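Orotidine 5'-phosphate decarboxylase (Pyrococcus horikoshii, PDB 2CZE) probably catalyses the decarboxylation of orotidine 5'-monophosphate to uridine 5'-monophosphate, the last step of de novo UMP synthesis. Local coordinates at residues I55-L60 / Y81-T86. Residues are numbered along the deposited sequence; the frame is centred on the assembly and turned at random.
With U5P (uridine-5'-monophosphate), chain C.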
ATOM      1  N   ILE A  55     -14.648  -2.832   5.100  1.00  7.53           N
ATOM      2  CA  ILE A  55     -13.232  -3.144   5.259  1.00  7.73           C
ATOM      3  C   ILE A  55     -12.471  -2.281   4.245  1.00  8.80           C
ATOM      4  O   ILE A  55     -12.806  -2.283   3.055  1.00  7.69           O
ATOM      5  CB  ILE A  55     -12.927  -4.619   4.905  1.00  9.87           C
ATOM      6  CG1 ILE A  55     -13.641  -5.569   5.869  1.00  8.90           C
ATOM      7  CG2 ILE A  55     -11.403  -4.849   4.927  1.00  5.96           C
ATOM      8  CD1 ILE A  55     -13.622  -7.045   5.392  1.00  9.76           C
ATOM      9  N   ALA A  56     -11.465  -1.537   4.707  1.00  8.83           N
ATOM     10  CA  ALA A  56     -10.648  -0.718   3.808  1.00  9.25           C
ATOM     11  C   ALA A  56      -9.408  -1.554   3.549  1.00 11.23           C
ATOM     12  O   ALA A  56      -8.554  -1.690   4.434  1.00  9.56           O
ATOM     13  CB  ALA A  56     -10.257   0.606   4.471  1.00 11.06           C
ATOM     14  N   ASP A  57      -9.324  -2.125   2.351  1.00  9.61           N
ATOM     15  CA  ASP A  57      -8.189  -2.971   1.969  1.00 12.05           C
ATOM     16  C   ASP A  57      -7.113  -2.044   1.425  1.00 12.51           C
ATOM     17  O   ASP A  57      -6.999  -1.852   0.215  1.00 15.53           O
ATOM     18  CB  ASP A  57      -8.619  -3.975   0.888  1.00 10.62           C
ATOM     19  CG  ASP A  57      -7.554  -5.037   0.609  1.00 14.27           C
ATOM     20  OD1 ASP A  57      -6.474  -4.991   1.241  1.00 12.64           O
ATOM     21  OD2 ASP A  57      -7.797  -5.919  -0.248  1.00 13.44           O
ATOM     22  N   LEU A  58      -6.338  -1.457   2.328  1.00  8.46           N
ATOM     23  CA  LEU A  58      -5.306  -0.504   1.941  1.00 10.36           C
ATOM     24  C   LEU A  58      -3.946  -1.141   1.767  1.00 10.75           C
ATOM     25  O   LEU A  58      -3.067  -0.543   1.158  1.00 10.09           O
ATOM     26  CB  LEU A  58      -5.196   0.614   2.989  1.00  9.45           C
ATOM     27  CG  LEU A  58      -6.496   1.287   3.460  1.00 11.96           C
ATOM     28  CD1 LEU A  58      -6.146   2.406   4.477  1.00 10.33           C
ATOM     29  CD2 LEU A  58      -7.250   1.875   2.265  1.00  8.82           C
ATOM     30  N   LYS A  59      -3.772  -2.341   2.317  1.00  9.35           N
ATOM     31  CA  LYS A  59      -2.494  -3.040   2.227  1.00 12.02           C
ATOM     32  C   LYS A  59      -1.423  -2.098   2.736  1.00 11.99           C
ATOM     33  O   LYS A  59      -0.367  -1.983   2.123  1.00  9.66           O
ATOM     34  CB  LYS A  59      -2.182  -3.408   0.772  1.00 16.44           C
ATOM     35  CG  LYS A  59      -3.104  -4.447   0.146  1.00 21.83           C
ATOM     36  CD  LYS A  59      -2.877  -5.808   0.770  1.00 22.82           C
ATOM     37  CE  LYS A  59      -3.564  -6.888  -0.023  1.00 26.29           C
ATOM     38  NZ  LYS A  59      -5.027  -6.629  -0.109  1.00 36.82           N
ATOM     39  N   LEU A  60      -1.692  -1.420   3.851  1.00 12.11           N
ATOM     40  CA  LEU A  60      -0.724  -0.472   4.395  1.00 10.53           C
ATOM     41  C   LEU A  60       0.619  -1.157   4.567  1.00  9.37           C
ATOM     42  O   LEU A  60       0.711  -2.261   5.107  1.00  8.03           O
ATOM     43  CB  LEU A  60      -1.217   0.106   5.719  1.00 10.68           C
ATOM     44  CG  LEU A  60      -2.467   0.986   5.592  1.00 11.92           C
ATOM     45  CD1 LEU A  60      -2.737   1.666   6.934  1.00 11.23           C
ATOM     46  CD2 LEU A  60      -2.259   2.048   4.490  1.00 11.80           C
ATOM     47  N   TYR A  81     -12.622  -1.852   9.544  1.00  8.46           N
ATOM     48  CA  TYR A  81     -11.384  -2.629   9.584  1.00  8.93           C
ATOM     49  C   TYR A  81     -10.422  -2.095   8.526  1.00 10.97           C
ATOM     50  O   TYR A  81     -10.854  -1.577   7.484  1.00  8.54           O
ATOM     51  CB  TYR A  81     -11.645  -4.104   9.262  1.00 10.54           C
ATOM     52  CG  TYR A  81     -12.752  -4.751  10.055  1.00 13.56           C
ATOM     53  CD1 TYR A  81     -14.075  -4.711   9.606  1.00 12.84           C
ATOM     54  CD2 TYR A  81     -12.486  -5.373  11.283  1.00 13.83           C
ATOM     55  CE1 TYR A  81     -15.117  -5.272  10.372  1.00 13.11           C
ATOM     56  CE2 TYR A  81     -13.509  -5.931  12.044  1.00 13.73           C
ATOM     57  CZ  TYR A  81     -14.818  -5.873  11.588  1.00 12.22           C
ATOM     58  OH  TYR A  81     -15.825  -6.400  12.368  1.00 15.87           O
ATOM     59  N   VAL A  82      -9.122  -2.218   8.794  1.00  9.19           N
ATOM     60  CA  VAL A  82      -8.098  -1.799   7.834  1.00  8.14           C
ATOM     61  C   VAL A  82      -7.142  -2.965   7.639  1.00  9.75           C
ATOM     62  O   VAL A  82      -6.672  -3.568   8.614  1.00  7.11           O
ATOM     63  CB  VAL A  82      -7.298  -0.545   8.325  1.00  8.64           C
ATOM     64  CG1 VAL A  82      -6.044  -0.341   7.462  1.00 12.11           C
ATOM     65  CG2 VAL A  82      -8.176   0.698   8.224  1.00  7.91           C
ATOM     66  N   ILE A  83      -6.887  -3.311   6.380  1.00  8.68           N
ATOM     67  CA  ILE A  83      -5.968  -4.402   6.072  1.00  8.12           C
ATOM     68  C   ILE A  83      -4.555  -3.820   5.984  1.00  8.45           C
ATOM     69  O   ILE A  83      -4.322  -2.803   5.315  1.00  8.97           O
ATOM     70  CB  ILE A  83      -6.341  -5.095   4.736  1.00  8.62           C
ATOM     71  CG1 ILE A  83      -7.705  -5.779   4.881  1.00  9.59           C
ATOM     72  CG2 ILE A  83      -5.278  -6.136   4.360  1.00 13.37           C
ATOM     73  CD1 ILE A  83      -8.158  -6.538   3.630  1.00 10.27           C
ATOM     74  N   VAL A  84      -3.629  -4.468   6.684  1.00  7.70           N
ATOM     75  CA  VAL A  84      -2.240  -4.048   6.724  1.00  6.95           C
ATOM     76  C   VAL A  84      -1.320  -5.219   6.411  1.00  9.53           C
ATOM     77  O   VAL A  84      -1.620  -6.366   6.740  1.00  8.96           O
ATOM     78  CB  VAL A  84      -1.882  -3.487   8.126  1.00  8.61           C
ATOM     79  CG1 VAL A  84      -2.775  -2.303   8.441  1.00 11.19           C
ATOM     80  CG2 VAL A  84      -2.084  -4.567   9.203  1.00 13.59           C
ATOM     81  N   HIS A  85      -0.202  -4.929   5.759  1.00  6.48           N
ATOM     82  CA  HIS A  85       0.757  -5.973   5.454  1.00  8.08           C
ATOM     83  C   HIS A  85       1.535  -6.301   6.722  1.00  9.83           C
ATOM     84  O   HIS A  85       1.666  -5.454   7.611  1.00 11.99           O
ATOM     85  CB  HIS A  85       1.732  -5.504   4.388  1.00  6.33           C
ATOM     86  CG  HIS A  85       1.350  -5.915   3.005  1.00  9.22           C
ATOM     87  ND1 HIS A  85       1.302  -7.233   2.610  1.00  7.58           N
ATOM     88  CD2 HIS A  85       1.005  -5.181   1.922  1.00  8.15           C
ATOM     89  CE1 HIS A  85       0.944  -7.294   1.339  1.00 10.05           C
ATOM     90  NE2 HIS A  85       0.758  -6.061   0.899  1.00 10.31           N
ATOM     91  N   THR A  86       2.040  -7.528   6.801  1.00  9.35           N
ATOM     92  CA  THR A  86       2.830  -7.950   7.944  1.00 10.75           C
ATOM     93  C   THR A  86       4.329  -7.823   7.629  1.00  9.00           C
ATOM     94  O   THR A  86       5.142  -7.583   8.532  1.00  7.18           O
ATOM     95  CB  THR A  86       2.552  -9.440   8.318  1.00 11.33           C
ATOM     96  OG1 THR A  86       1.144  -9.637   8.538  1.00 14.36           O
ATOM     97  CG2 THR A  86       3.310  -9.811   9.598  1.00 14.83           C
TER
HETATM   98  N1  U5P C 401      -6.856  -9.107  -2.714  1.00  7.75           N
HETATM   99  C2  U5P C 401      -6.605 -10.272  -3.452  1.00  8.29           C
HETATM  100  N3  U5P C 401      -5.624 -11.166  -3.009  1.00  7.91           N
HETATM  101  C4  U5P C 401      -4.897 -10.901  -1.841  1.00  8.72           C
HETATM  102  C5  U5P C 401      -5.139  -9.739  -1.113  1.00 10.74           C
HETATM  103  C6  U5P C 401      -6.114  -8.850  -1.550  1.00 11.74           C
HETATM  104  O2  U5P C 401      -7.223 -10.519  -4.489  1.00  9.68           O
HETATM  105  O4  U5P C 401      -4.057 -11.710  -1.453  1.00 12.17           O
HETATM  106  C1' U5P C 401      -7.951  -8.183  -3.095  1.00  8.38           C
HETATM  107  C2' U5P C 401      -7.857  -7.697  -4.544  1.00  9.84           C
HETATM  108  O2' U5P C 401      -7.071  -6.503  -4.577  1.00 10.84           O
HETATM  109  C3' U5P C 401      -9.319  -7.337  -4.805  1.00 10.56           C
HETATM  110  C4' U5P C 401     -10.041  -8.486  -4.096  1.00  9.68           C
HETATM  111  O3' U5P C 401      -9.658  -6.083  -4.206  1.00  9.54           O
HETATM  112  O4' U5P C 401      -9.206  -8.875  -2.991  1.00  9.69           O
HETATM  113  C5' U5P C 401     -10.191  -9.679  -5.045  1.00 12.28           C
HETATM  114  O5' U5P C 401     -11.066  -9.299  -6.109  1.00 12.04           O
HETATM  115  P   U5P C 401     -11.464 -10.291  -7.313  1.00  9.72           P
HETATM  116  O1P U5P C 401     -11.984  -9.508  -8.456  1.00 11.96           O
HETATM  117  O2P U5P C 401     -12.538 -11.327  -6.713  1.00  8.63           O
HETATM  118  O3P U5P C 401     -10.152 -11.140  -7.693  1.00  8.83           O
HETATM  119  O   HOH W   1       2.379  -2.069   7.445  1.00 17.57           O
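Ala56 O is gripped from two directions. Ile83 N donates to it across the strands at 3.0 Å (N-H...O angle 167°). From within its own strand, a weak Leu58 N to Ala56 O bond of 3.1 Å closes the inverse gamma turn centred on Asp57. The strands are parallel neighbours in the eight-stranded TIM barrel, linked through helix 64-76 as a beta-alpha-beta unit. Ala56 N to Tyr81 O (2.8 Å) begins the ladder. Past Ala56 the register slips by two residues, a beta bulge, and Lys59 takes a positive phi (53°). Pairing resumes through a weak Leu60 N to Ile83 O bond (3.3 Å) and a sound His85 N to Leu60 O bond (2.9 Å). Toward the helix, Val82 CG1 meets both Leu58 CD1 and Leu60 CD1.

Toward the bound uridine-5'-monophosphate, in the substrate site that includes Asp57 and Lys59, Ile83 CD1 lies 3.3 Å from Asp57 OD1, with CG1 anti to the carbonyl carbon (chi1 -65°) and the chain extended beyond it. That oxygen forms a salt bridge with Lys59, the proton donor, although the NZ position is less certain; Lys29 pairs with Asp57 OD2. Cutting Lys59 back to an alanine is likely to cost Asp57 OD1 its NZ partner and remove the CD methylene against the His85 ring. This ring is hydrogen-bonded through NE2 to Ala61 O of the second subunit, while Lys59 CD packs 3.6 Å from His85 NE2.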